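Local coordinates for protein translation initiation factor eIF2B subunit gamma (Schizosaccharomyces pombe, PDB 5B04) that acts as a component of the eIF2B complex, which catalyses the exchange of GDP for GTP on the gamma subunit of eukaryotic initiation factor 2, at residues Q40-A45 with S87-C92; A59-L64 with E94-H99; P71-P76 with N101-S106; D142-S147 with I242-H247; V173-L178 with A323-N328. The protein carries 3 engineered substitutions. All blocks are in the same frame, centred on the assembly; numbering follows the deposited sequence.

In the fold
From the N terminus, strand 39-45 is the first strand of the chain, in the nucleotidyl transferase-like part, and contact 1 closes the first loop by setting 40-45 beside strand 87-92. Contacts 2 and 3 start inside that loop and end beyond it, at 94-99 and 101-106 on and around helix 97-105, so the first three contacts cross one another and tie the early strands to their connecting segments. Contact 4 opens after these have closed. It adds strand 230-245 antiparallel to strand 142-147, itself the neighbour of strand 39-45. Contact 5 crosses contact 4: strand 170-176 pairs with strand 230-245, and its end meets the loop 323-328 that leads to helix 332-338.

Contact 1. Residues Q40-A45 with S87-C92; sequences QAVVFA and SAILIC
Val-43 and Ile-91 sit at the middle of a parallel strand pair, the first beta-alpha-beta unit of the Rossmann-like sheet in this nucleotidyl transferase-type domain; helix 74-82 lies in the connection. Four backbone hydrogen bonds join the strands. Ile-89 N donates to Ala-41 O at 2.9 Å and Ile-89 O accepts from Val-43 N, so Ile-89 uses both its N and its O toward this one neighbour, bridging Ala-41 and Val-43. Ile-91 repeats the pattern two residues on, its N bonded to Val-43 O and its O receiving Ala-45 N at 2.7 Å. The bond to Val-43 O is the most bent of the four, 142° at the hydrogen, while Leu-90 CA adds a C-H...O contact to the same oxygen.

Apolar packing fills both faces of the sheet. On the face of Val-42, Phe-44, Ile-89 and Ile-91, helix 128-134 packs on Val-42, Phe-44 and Ile-91; on that of Val-43 and Leu-90, helix 74-82 sets Leu-77 and Leu-80 against Val-43. Leu-90 has CG trans to its backbone N (chi1 180°), which swings CD1 across to Val-43 CG1 at 3.8 Å and on to Ala-45 CB. Ile-91 uses two branches: CD1 reaches Val-42 CG1 at 3.7 Å, and CG2 lies 3.5 Å from Phe-44 CD1.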
# COMPACT_ATOMS: atom_id res chain seq x y z
N GLN E 40 10.37 -47.08 35.24
CA GLN E 40 10.05 -47.78 36.48
C GLN E 40 11.21 -47.55 37.45
O GLN E 40 12.37 -47.57 37.05
CB GLN E 40 9.81 -49.27 36.23
CG GLN E 40 10.92 -49.99 35.50
CD GLN E 40 10.51 -51.38 35.07
OE1 GLN E 40 11.35 -52.19 34.68
NE2 GLN E 40 9.21 -51.66 35.13
N ALA E 41 10.89 -47.33 38.71
CA ALA E 41 11.88 -46.87 39.67
C ALA E 41 12.43 -47.97 40.57
O ALA E 41 11.71 -48.89 40.96
CB ALA E 41 11.30 -45.75 40.51
N VAL E 42 13.72 -47.85 40.90
CA VAL E 42 14.37 -48.77 41.82
C VAL E 42 15.03 -48.02 42.96
O VAL E 42 15.99 -47.27 42.75
CB VAL E 42 15.43 -49.64 41.11
CG1 VAL E 42 16.20 -50.45 42.14
CG2 VAL E 42 14.78 -50.54 40.08
N VAL E 43 14.52 -48.21 44.17
CA VAL E 43 15.11 -47.59 45.35
C VAL E 43 15.93 -48.62 46.12
O VAL E 43 15.41 -49.66 46.53
CB VAL E 43 14.04 -47.00 46.28
CG1 VAL E 43 14.67 -46.52 47.58
CG2 VAL E 43 13.30 -45.87 45.59
N PHE E 44 17.21 -48.33 46.32
CA PHE E 44 18.08 -49.23 47.07
C PHE E 44 18.19 -48.79 48.52
O PHE E 44 18.61 -47.67 48.82
CB PHE E 44 19.47 -49.31 46.43
CG PHE E 44 20.42 -50.21 47.15
CD1 PHE E 44 20.01 -51.46 47.60
CD2 PHE E 44 21.73 -49.82 47.39
CE1 PHE E 44 20.88 -52.30 48.27
CE2 PHE E 44 22.60 -50.66 48.06
CZ PHE E 44 22.18 -51.90 48.50
N ALA E 45 17.82 -49.69 49.42
CA ALA E 45 17.88 -49.43 50.85
C ALA E 45 18.84 -50.39 51.53
O ALA E 45 18.43 -51.39 52.11
CB ALA E 45 16.50 -49.53 51.47
N SER E 87 4.13 -47.24 41.05
CA SER E 87 4.75 -48.44 41.62
C SER E 87 6.27 -48.35 41.55
O SER E 87 6.83 -47.82 40.59
CB SER E 87 4.26 -49.69 40.90
OG SER E 87 4.75 -49.75 39.58
N ALA E 88 6.93 -48.89 42.57
CA ALA E 88 8.39 -48.86 42.62
C ALA E 88 8.95 -50.15 43.22
O ALA E 88 8.32 -50.80 44.05
CB ALA E 88 8.87 -47.66 43.42
N ILE E 89 10.15 -50.51 42.78
CA ILE E 89 10.86 -51.67 43.32
C ILE E 89 11.77 -51.23 44.47
O ILE E 89 12.56 -50.30 44.31
CB ILE E 89 11.70 -52.38 42.25
CG1 ILE E 89 10.80 -52.87 41.11
CG2 ILE E 89 12.48 -53.54 42.85
CD1 ILE E 89 11.56 -53.54 39.98
N LEU E 90 11.66 -51.90 45.61
CA LEU E 90 12.47 -51.55 46.77
C LEU E 90 13.43 -52.67 47.13
O LEU E 90 13.04 -53.69 47.71
CB LEU E 90 11.57 -51.23 47.96
CG LEU E 90 12.28 -50.85 49.27
CD1 LEU E 90 13.35 -49.79 49.02
CD2 LEU E 90 11.27 -50.36 50.28
N ILE E 91 14.70 -52.48 46.79
CA ILE E 91 15.75 -53.43 47.14
C ILE E 91 16.26 -53.13 48.55
O ILE E 91 16.47 -51.97 48.90
CB ILE E 91 16.92 -53.38 46.15
CG1 ILE E 91 16.48 -53.86 44.76
CG2 ILE E 91 18.07 -54.21 46.65
CD1 ILE E 91 17.50 -53.59 43.68
N CYS E 92 16.47 -54.18 49.34
CA CYS E 92 17.00 -54.02 50.69
C CYS E 92 17.66 -55.30 51.18
O CYS E 92 17.85 -56.24 50.42
CB CYS E 92 15.88 -53.61 51.65
SG CYS E 92 14.65 -54.90 51.97

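Contact 2. Residues A59-L64 with E94-H99; sequences ALPKAL and EEAEAH
His-99, Pro-61 and Ala-59 carry this surface contact, which no hydrogen bond spans. The imidazole of His-99 leans out from the first turn of helix 97-105 and presents one face to Ala-59. Ala-59 CA stands over that face, 4.2 Å from the centroid of the His-99 ring and 23° off its normal, a CH-pi contact. The carbonyl oxygen of Ala-59 lies above the same face but nearer the rim, 4.0 Å from His-99 CD2. A first torsion of -83° sets CG of His-99 beside its backbone N and turns the ring toward the loop.

Pro-61 meets the start of the helix. Its CB and CG each come within 3.7 Å of Ala-96 CB, so the methyl rests against the pyrrolidine ring. Ala-96 occupies the N-cap position, inside a type II turn from Glu-94 to Glu-97, and its positive phi of 60° is the one expected at the third residue of such a turn. Further along the loop, Leu-64 CD1 reaches the backbone oxygen of His-99 at 3.7 Å.

The loop holds the Pro-Lys pair that follows the glycine-rich segment in sugar nucleotidyltransferases, to whose clan this domain belongs. Ala-63 CB packs on Ala-45 at the end of strand 39-45, the backbone of Ala-63 hydrogen-bonds to Leu-73 just before helix 74-82, and Leu-64 lies against Trp-103 of helix 97-105.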
# COMPACT_ATOMS: atom_id res chain seq x y z
N ALA E 59 16.33 -53.66 64.47
CA ALA E 59 15.07 -52.96 64.72
C ALA E 59 15.02 -51.68 63.90
O ALA E 59 13.96 -51.27 63.43
CB ALA E 59 14.90 -52.66 66.20
N LEU E 60 16.18 -51.05 63.74
CA LEU E 60 16.29 -49.84 62.93
C LEU E 60 17.20 -50.04 61.73
O LEU E 60 18.42 -49.92 61.84
CB LEU E 60 16.81 -48.67 63.77
CG LEU E 60 15.77 -47.72 64.36
CD1 LEU E 60 16.45 -46.53 65.00
CD2 LEU E 60 14.79 -47.27 63.29
N PRO E 61 16.60 -50.36 60.57
CA PRO E 61 17.37 -50.40 59.32
C PRO E 61 17.69 -48.98 58.87
O PRO E 61 17.04 -48.04 59.33
CB PRO E 61 16.42 -51.10 58.35
CG PRO E 61 15.06 -50.77 58.87
CD PRO E 61 15.19 -50.73 60.37
N LYS E 62 18.68 -48.83 57.99
CA LYS E 62 19.09 -47.52 57.51
C LYS E 62 17.93 -46.74 56.90
O LYS E 62 17.80 -45.53 57.10
CB LYS E 62 20.22 -47.65 56.49
CG LYS E 62 20.67 -46.34 55.87
CD LYS E 62 21.70 -46.56 54.78
CE LYS E 62 22.21 -45.25 54.22
NZ LYS E 62 23.32 -45.45 53.24
N ALA E 63 17.08 -47.44 56.16
CA ALA E 63 16.00 -46.82 55.41
C ALA E 63 14.90 -46.22 56.29
O ALA E 63 14.10 -45.42 55.82
CB ALA E 63 15.40 -47.82 54.44
N LEU E 64 14.86 -46.62 57.56
CA LEU E 64 13.79 -46.19 58.44
C LEU E 64 14.23 -45.14 59.46
O LEU E 64 13.44 -44.73 60.31
CB LEU E 64 13.18 -47.39 59.17
CG LEU E 64 12.16 -48.19 58.36
CD1 LEU E 64 11.67 -49.39 59.15
CD2 LEU E 64 11.00 -47.31 57.94
N GLU E 94 17.71 -58.60 53.90
CA GLU E 94 16.74 -59.46 54.56
C GLU E 94 16.57 -59.05 56.02
O GLU E 94 15.48 -59.12 56.58
CB GLU E 94 17.15 -60.92 54.49
CG GLU E 94 18.14 -61.26 53.41
CD GLU E 94 18.09 -62.72 53.05
OE1 GLU E 94 17.04 -63.36 53.30
OE2 GLU E 94 19.12 -63.25 52.60
N GLU E 95 17.68 -58.66 56.64
CA GLU E 95 17.65 -58.10 57.98
C GLU E 95 16.78 -56.85 57.94
O GLU E 95 17.06 -55.91 57.20
CB GLU E 95 19.06 -57.78 58.47
CG GLU E 95 20.01 -58.97 58.52
CD GLU E 95 20.57 -59.36 57.16
OE1 GLU E 95 21.43 -60.26 57.11
OE2 GLU E 95 20.15 -58.76 56.15
N ALA E 96 15.71 -56.87 58.73
CA ALA E 96 14.71 -55.80 58.75
C ALA E 96 14.06 -55.61 57.38
O ALA E 96 13.72 -54.49 56.99
CB ALA E 96 15.34 -54.49 59.23
N GLU E 97 13.88 -56.71 56.65
CA GLU E 97 13.07 -56.69 55.44
C GLU E 97 11.61 -56.58 55.83
O GLU E 97 10.83 -55.85 55.21
CB GLU E 97 13.29 -57.94 54.59
CG GLU E 97 12.29 -58.10 53.45
CD GLU E 97 12.37 -59.46 52.78
OE1 GLU E 97 13.14 -60.32 53.25
OE2 GLU E 97 11.64 -59.67 51.78
N ALA E 98 11.24 -57.30 56.88
CA ALA E 98 9.88 -57.28 57.40
C ALA E 98 9.60 -55.98 58.15
O ALA E 98 8.45 -55.57 58.28
CB ALA E 98 9.64 -58.48 58.31
N HIS E 99 10.66 -55.33 58.63
CA HIS E 99 10.52 -54.04 59.30
C HIS E 99 10.14 -52.96 58.30
O HIS E 99 9.26 -52.14 58.56
CB HIS E 99 11.81 -53.66 60.02
CG HIS E 99 11.94 -54.28 61.38
ND1 HIS E 99 12.85 -55.28 61.66
CD2 HIS E 99 11.28 -54.04 62.53
CE1 HIS E 99 12.74 -55.63 62.93
NE2 HIS E 99 11.79 -54.90 63.48

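Contact 3. Residues P71-P76 with N101-S106; sequences PMLHYP and NAWLRS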
# COMPACT_ATOMS: atom_id res chain seq x y z
N PRO E 71 10.44 -41.33 58.50
CA PRO E 71 11.49 -42.27 58.09
C PRO E 71 12.21 -41.84 56.82
O PRO E 71 11.62 -41.16 55.98
CB PRO E 71 10.72 -43.58 57.87
CG PRO E 71 9.55 -43.46 58.78
CD PRO E 71 9.16 -42.01 58.75
N MET E 72 13.48 -42.23 56.70
CA MET E 72 14.32 -41.83 55.57
C MET E 72 13.71 -42.20 54.22
O MET E 72 13.82 -41.45 53.26
CB MET E 72 15.70 -42.47 55.72
CG MET E 72 16.77 -41.87 54.83
SD MET E 72 18.37 -42.64 55.11
CE MET E 72 18.66 -42.23 56.83
N LEU E 73 13.06 -43.35 54.18
CA LEU E 73 12.49 -43.89 52.94
C LEU E 73 11.34 -43.04 52.41
O LEU E 73 11.01 -43.11 51.22
CB LEU E 73 12.01 -45.32 53.17
CG LEU E 73 11.63 -46.15 51.94
CD1 LEU E 73 12.87 -46.59 51.18
CD2 LEU E 73 10.79 -47.35 52.35
N HIS E 74 10.74 -42.24 53.28
CA HIS E 74 9.57 -41.43 52.92
C HIS E 74 9.84 -40.45 51.78
O HIS E 74 8.96 -40.20 50.96
CB HIS E 74 9.08 -40.66 54.15
CG HIS E 74 8.15 -39.53 53.82
ND1 HIS E 74 8.59 -38.24 53.60
CD2 HIS E 74 6.80 -39.49 53.68
CE1 HIS E 74 7.56 -37.47 53.33
NE2 HIS E 74 6.46 -38.20 53.38
N TYR E 75 11.05 -39.91 51.73
CA TYR E 75 11.37 -38.84 50.79
C TYR E 75 11.68 -39.30 49.36
O TYR E 75 11.27 -38.63 48.41
CB TYR E 75 12.53 -38.01 51.35
CG TYR E 75 12.19 -37.42 52.70
CD1 TYR E 75 11.45 -36.24 52.79
CD2 TYR E 75 12.57 -38.05 53.87
CE1 TYR E 75 11.12 -35.71 54.02
CE2 TYR E 75 12.24 -37.52 55.10
CZ TYR E 75 11.52 -36.35 55.17
OH TYR E 75 11.19 -35.83 56.40
N PRO E 76 12.39 -40.42 49.19
CA PRO E 76 12.49 -40.90 47.80
C PRO E 76 11.14 -41.32 47.23
O PRO E 76 10.86 -41.06 46.07
CB PRO E 76 13.43 -42.11 47.92
CG PRO E 76 14.24 -41.83 49.13
CD PRO E 76 13.31 -41.15 50.08
N ASN E 101 8.73 -53.59 55.43
CA ASN E 101 7.38 -54.01 55.07
C ASN E 101 6.35 -53.57 56.11
O ASN E 101 5.24 -53.19 55.76
CB ASN E 101 7.32 -55.53 54.89
CG ASN E 101 7.69 -55.97 53.49
OD1 ASN E 101 8.73 -56.58 53.27
ND2 ASN E 101 6.82 -55.66 52.53
N ALA E 102 6.74 -53.64 57.38
CA ALA E 102 5.84 -53.28 58.47
C ALA E 102 5.48 -51.80 58.43
O ALA E 102 4.34 -51.42 58.72
CB ALA E 102 6.48 -53.63 59.81
N TRP E 103 6.45 -50.96 58.09
CA TRP E 103 6.20 -49.53 58.00
C TRP E 103 5.36 -49.20 56.78
O TRP E 103 4.58 -48.24 56.78
CB TRP E 103 7.52 -48.75 57.95
CG TRP E 103 7.31 -47.28 57.74
CD1 TRP E 103 6.88 -46.37 58.67
CD2 TRP E 103 7.52 -46.55 56.53
NE1 TRP E 103 6.81 -45.12 58.10
CE2 TRP E 103 7.20 -45.20 56.79
CE3 TRP E 103 7.95 -46.90 55.25
CZ2 TRP E 103 7.29 -44.21 55.82
CZ3 TRP E 103 8.04 -45.91 54.28
CH2 TRP E 103 7.71 -44.58 54.57
N LEU E 104 5.50 -50.00 55.73
CA LEU E 104 4.69 -49.84 54.53
C LEU E 104 3.25 -50.25 54.80
O LEU E 104 2.32 -49.72 54.20
CB LEU E 104 5.27 -50.65 53.37
CG LEU E 104 6.63 -50.18 52.84
CD1 LEU E 104 7.14 -51.13 51.78
CD2 LEU E 104 6.53 -48.77 52.29
N ARG E 105 3.09 -51.21 55.71
CA ARG E 105 1.77 -51.65 56.16
C ARG E 105 0.99 -50.48 56.73
O ARG E 105 -0.15 -50.22 56.33
CB ARG E 105 1.91 -52.76 57.20
CG ARG E 105 1.10 -54.02 56.92
CD ARG E 105 1.61 -55.17 57.78
NE ARG E 105 1.77 -54.77 59.17
CZ ARG E 105 2.64 -55.33 60.01
NH1 ARG E 105 3.43 -56.31 59.59
NH2 ARG E 105 2.72 -54.91 61.27
N SER E 106 1.61 -49.77 57.67
CA SER E 106 1.05 -48.55 58.22
C SER E 106 2.18 -47.61 58.62
O SER E 106 3.12 -48.02 59.30
CB SER E 106 0.15 -48.84 59.42
OG SER E 106 0.91 -49.12 60.57
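Pro-71 and Trp-103 face each other with their CA atoms 9.0 Å apart, Pro-71 opening a type I turn that runs through His-74 into helix 74-82 while Trp-103 lies near the C-terminal end of helix 97-105. The indole bridges that gap. With CG trans to the backbone N (chi1 175°), the ring extends straight out of its helix to the turn. Pro-71 comes over one of its faces, offset toward the rim: CG stands above the plane by the NE1-CE2 edge, 3.5 Å from Trp-103 CE2, and Pro-71 CB is on the same face, by the CE2-CZ2 rim, 4.0 Å from Trp-103 CZ2. Helices 74-82 and 97-105 are the successive crossovers of a Rossmann-like sheet, joining strands 39-45, 87-92 and 113-117. At the far end of the indole, Leu-73 CD2 approaches Trp-103 CZ3 at 3.7 Å, and His-74 CA comes within 4.0 Å of Trp-103 CH2. Replacing Trp-103 by alanine would probably open a gap between turn and helix, leaving Pro-71 and Leu-73 without the ring they pack on. Leu-73 also rests on Leu-90 of the sheet; Leu-73 CD2 is 4.5 Å from Leu-104 CD2, and Leu-104 leans on Ile-114 and Val-116 of strand 113-117.

Contact 4. Residues D142-S147 with I242-H247; sequences DFVCLS and IFVFKH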
# COMPACT_ATOMS: atom_id res chain seq x y z
N ASP E 142 13.28 -48.34 30.61
CA ASP E 142 14.17 -47.32 31.13
C ASP E 142 13.85 -47.17 32.61
O ASP E 142 12.68 -47.21 32.99
CB ASP E 142 14.01 -45.99 30.39
CG ASP E 142 14.31 -46.11 28.91
OD1 ASP E 142 15.16 -46.94 28.54
OD2 ASP E 142 13.70 -45.36 28.12
N PHE E 143 14.87 -47.00 33.44
CA PHE E 143 14.63 -47.06 34.88
C PHE E 143 15.33 -45.96 35.67
O PHE E 143 16.50 -45.64 35.45
CB PHE E 143 15.05 -48.43 35.43
CG PHE E 143 16.49 -48.78 35.16
CD1 PHE E 143 16.89 -49.25 33.92
CD2 PHE E 143 17.44 -48.66 36.16
CE1 PHE E 143 18.21 -49.57 33.67
CE2 PHE E 143 18.76 -49.00 35.93
CZ PHE E 143 19.15 -49.45 34.68
N VAL E 144 14.58 -45.37 36.60
CA VAL E 144 15.12 -44.41 37.56
C VAL E 144 15.67 -45.18 38.75
O VAL E 144 15.10 -46.19 39.16
CB VAL E 144 14.04 -43.41 38.03
CG1 VAL E 144 14.66 -42.33 38.90
CG2 VAL E 144 13.33 -42.80 36.84
N CYS E 145 16.80 -44.72 39.29
CA CYS E 145 17.41 -45.39 40.43
C CYS E 145 17.72 -44.41 41.56
O CYS E 145 18.55 -43.51 41.40
CB CYS E 145 18.68 -46.12 40.00
SG CYS E 145 19.36 -47.23 41.25
N LEU E 146 17.05 -44.59 42.69
CA LEU E 146 17.27 -43.74 43.85
C LEU E 146 17.86 -44.52 45.02
O LEU E 146 17.82 -45.75 45.04
CB LEU E 146 15.97 -43.07 44.29
CG LEU E 146 15.41 -41.95 43.42
CD1 LEU E 146 14.14 -41.39 44.06
CD2 LEU E 146 16.44 -40.85 43.23
N SER E 147 18.39 -43.79 46.00
CA SER E 147 18.79 -44.39 47.26
C SER E 147 17.74 -44.05 48.31
O SER E 147 16.99 -43.10 48.15
CB SER E 147 20.17 -43.88 47.69
OG SER E 147 20.51 -44.37 48.98
N ILE E 242 20.71 -39.67 42.29
CA ILE E 242 19.57 -39.73 41.39
C ILE E 242 20.07 -40.14 40.02
O ILE E 242 20.88 -39.45 39.41
CB ILE E 242 18.85 -38.38 41.26
CG1 ILE E 242 18.62 -37.74 42.62
CG2 ILE E 242 17.52 -38.57 40.52
CD1 ILE E 242 18.15 -36.31 42.51
N PHE E 243 19.59 -41.28 39.54
CA PHE E 243 20.01 -41.78 38.24
C PHE E 243 18.81 -42.22 37.42
O PHE E 243 17.79 -42.63 37.96
CB PHE E 243 20.99 -42.94 38.41
CG PHE E 243 22.23 -42.59 39.17
CD1 PHE E 243 23.34 -42.09 38.51
CD2 PHE E 243 22.27 -42.74 40.54
CE1 PHE E 243 24.48 -41.76 39.21
CE2 PHE E 243 23.41 -42.41 41.24
CZ PHE E 243 24.51 -41.91 40.58
N VAL E 244 18.94 -42.12 36.11
CA VAL E 244 17.96 -42.66 35.19
C VAL E 244 18.69 -43.20 33.97
O VAL E 244 19.47 -42.49 33.33
CB VAL E 244 16.90 -41.62 34.79
CG1 VAL E 244 17.55 -40.29 34.43
CG2 VAL E 244 16.04 -42.14 33.65
N PHE E 245 18.45 -44.47 33.66
CA PHE E 245 19.21 -45.15 32.62
C PHE E 245 18.34 -45.60 31.46
O PHE E 245 17.13 -45.79 31.61
CB PHE E 245 19.93 -46.36 33.20
CG PHE E 245 20.88 -46.04 34.31
CD1 PHE E 245 22.20 -45.73 34.05
CD2 PHE E 245 20.46 -46.08 35.63
CE1 PHE E 245 23.08 -45.44 35.08
CE2 PHE E 245 21.33 -45.80 36.66
CZ PHE E 245 22.64 -45.47 36.38
N LYS E 246 18.96 -45.77 30.30
CA LYS E 246 18.35 -46.51 29.21
C LYS E 246 18.15 -47.94 29.68
O LYS E 246 18.85 -48.40 30.58
CB LYS E 246 19.22 -46.47 27.95
CG LYS E 246 19.10 -45.20 27.13
CD LYS E 246 17.97 -45.30 26.11
CE LYS E 246 18.03 -44.17 25.10
NZ LYS E 246 16.99 -44.33 24.04
N HIS E 247 17.20 -48.65 29.08
CA HIS E 247 16.89 -50.01 29.53
C HIS E 247 18.10 -50.94 29.44
O HIS E 247 18.31 -51.76 30.34
CB HIS E 247 15.75 -50.61 28.71
CG HIS E 247 15.58 -52.08 28.92
ND1 HIS E 247 14.93 -52.61 30.02
CD2 HIS E 247 15.99 -53.14 28.19
CE1 HIS E 247 14.94 -53.93 29.95
NE2 HIS E 247 15.58 -54.28 28.85
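Phe-143 has CG between its own N and carbonyl carbon (chi1 58°), whereas Phe-245, at -59°, sets CG beside its N; the pair shares a face of the sheet, and these torsions turn the Phe-143 ring over toward Phe-245 CB. That CB stands over one face of the Phe-143 ring, 3.9 Å from its centroid. The rings themselves barely overlap: their planes meet at 29° and the centroids are 5.2 Å apart, with Phe-143 CE2 near Phe-245 CD2. On the other face, Leu-146 and Ile-242 lie side by side, Leu-146 CD2 to Ile-242 CG2 at 3.7 Å.

Four hydrogen bonds link the backbones, with Phe-143/Phe-245 and Cys-145/Phe-243 as hydrogen-bonded pairs flanking the non-hydrogen-bonded pair Val-144/Val-244. Cys-145 N to Phe-243 O measures 2.7 Å, the donor lying above the carbonyl plane. Past the end of strand 230-245, His-247 N gives a weak bond to Asp-142 OD1, while Asp-142 OD2 makes a long, weak ion pair with Arg-147 of the delta subunit. Lys-246 NZ turns to Asn-167 instead.

Strand 142-147 is parallel to strand 39-45 on one flank and antiparallel to strand 230-245 on the other, the mixed sheet of the GT-A fold.

Contact 5. Residues V173-L178 with A323-N328; sequences VYSPVL and ANNLPN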
# COMPACT_ATOMS: atom_id res chain seq x y z
N VAL E 173 22.30 -36.83 38.56
CA VAL E 173 22.09 -35.54 39.19
C VAL E 173 23.21 -35.22 40.17
O VAL E 173 23.59 -36.06 40.99
CB VAL E 173 20.73 -35.48 39.92
CG1 VAL E 173 20.52 -34.10 40.54
CG2 VAL E 173 19.60 -35.81 38.96
N TYR E 174 23.73 -34.00 40.09
CA TYR E 174 24.73 -33.53 41.04
C TYR E 174 24.23 -32.25 41.71
O TYR E 174 23.22 -31.69 41.30
CB TYR E 174 26.07 -33.30 40.35
CG TYR E 174 26.72 -34.57 39.86
CD1 TYR E 174 26.43 -35.08 38.60
CD2 TYR E 174 27.62 -35.27 40.65
CE1 TYR E 174 27.02 -36.24 38.14
CE2 TYR E 174 28.21 -36.43 40.21
CZ TYR E 174 27.91 -36.92 38.96
OH TYR E 174 28.50 -38.08 38.51
N SER E 175 24.94 -31.81 42.74
CA SER E 175 24.47 -30.69 43.55
C SER E 175 25.56 -30.11 44.44
O SER E 175 26.54 -30.79 44.74
CB SER E 175 23.28 -31.13 44.41
OG SER E 175 23.66 -32.20 45.27
N PRO E 176 25.40 -28.83 44.85
CA PRO E 176 26.33 -28.23 45.81
C PRO E 176 26.35 -29.00 47.13
O PRO E 176 25.29 -29.33 47.65
CB PRO E 176 25.77 -26.82 46.01
CG PRO E 176 24.99 -26.55 44.77
CD PRO E 176 24.41 -27.87 44.36
N VAL E 177 27.54 -29.28 47.65
CA VAL E 177 27.67 -30.01 48.90
C VAL E 177 27.15 -29.17 50.07
O VAL E 177 27.21 -27.94 50.03
CB VAL E 177 29.13 -30.41 49.18
CG1 VAL E 177 29.19 -31.56 50.18
CG2 VAL E 177 29.83 -30.80 47.89
N LEU E 178 26.62 -29.84 51.09
CA LEU E 178 26.19 -29.16 52.31
C LEU E 178 27.40 -28.51 52.98
O LEU E 178 28.52 -29.00 52.85
CB LEU E 178 25.50 -30.13 53.26
CG LEU E 178 24.01 -30.42 53.05
CD1 LEU E 178 23.74 -31.04 51.70
CD2 LEU E 178 23.47 -31.30 54.16
N ALA E 323 18.10 -27.52 47.73
CA ALA E 323 17.31 -28.60 48.29
C ALA E 323 17.60 -30.06 48.04
O ALA E 323 16.94 -30.88 48.64
CB ALA E 323 15.87 -28.30 47.96
N ASN E 324 18.57 -30.39 47.20
CA ASN E 324 18.85 -31.80 46.98
C ASN E 324 20.24 -32.34 47.24
O ASN E 324 21.19 -32.09 46.53
CB ASN E 324 18.21 -32.28 45.66
CG ASN E 324 19.21 -32.77 44.63
OD1 ASN E 324 20.01 -33.65 44.89
ND2 ASN E 324 19.13 -32.22 43.46
N ASN E 325 20.27 -33.21 48.22
CA ASN E 325 21.39 -34.10 48.54
C ASN E 325 20.94 -35.28 49.40
O ASN E 325 19.74 -35.56 49.50
CB ASN E 325 22.52 -33.34 49.23
CG ASN E 325 23.67 -33.02 48.29
OD1 ASN E 325 23.93 -33.76 47.34
ND2 ASN E 325 24.37 -31.92 48.55
N LEU E 326 21.89 -36.06 49.89
CA LEU E 326 21.57 -37.29 50.59
C LEU E 326 22.34 -37.47 51.87
O LEU E 326 23.46 -37.03 51.97
CB LEU E 326 21.77 -38.52 49.71
CG LEU E 326 23.07 -38.83 48.99
CD1 LEU E 326 24.26 -38.21 49.68
CD2 LEU E 326 23.27 -40.32 48.80
N PRO E 327 21.65 -38.16 52.88
CA PRO E 327 22.48 -38.46 54.03
C PRO E 327 22.95 -39.89 54.06
O PRO E 327 22.22 -40.77 54.45
CB PRO E 327 21.52 -38.26 55.17
CG PRO E 327 20.30 -38.89 54.71
CD PRO E 327 20.24 -38.66 53.24
N ASN E 328 24.19 -40.09 53.68
CA ASN E 328 24.88 -41.34 53.90
C ASN E 328 25.81 -41.19 55.08
O ASN E 328 26.00 -42.10 55.85
CB ASN E 328 25.68 -41.73 52.67
CG ASN E 328 26.21 -40.55 51.92
OD1 ASN E 328 25.82 -39.43 52.20
ND2 ASN E 328 27.06 -40.78 50.95
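Asn-325 reaches from its loop into the bend where strand 170-176 ends, between Ser-175 and Leu-178. Its CB meets Leu-178 CD1 at 3.6 Å, the two side chains sliding past each other in opposite directions. From CG the amide divides its contacts. OD1 lies 2.6 Å from Ser-175 OG and accepts a hydrogen bond from Ser-238 OG of strand 230-245. ND2 turns the other way, 2.9 Å from Pro-176 O and also beside Leu-178 CD1.

Ser-175 OG has a second oxygen within reach, Asn-324 O at 2.8 Å, and its one proton could serve either this carbonyl or the amide oxygen of Asn-325. A first torsion of 59° in Ser-175 aims the hydroxyl at the loop. Next door, Asn-324 ND2 packs 3.7 Å from Val-173 CG1. With a leucine in place of Asn-325, Ser-238 OG would probably lose its amide acceptor and Ser-175 OG a close oxygen, leaving the loop less firmly fixed to the strand.

The loop leads from strand 315-319 to helix 332-338. Strand 170-176 is flanked by strand 230-245, antiparallel, and strand 315-319, parallel, while Asn-324 touches Ala-240 and Ile-242 on the antiparallel neighbour.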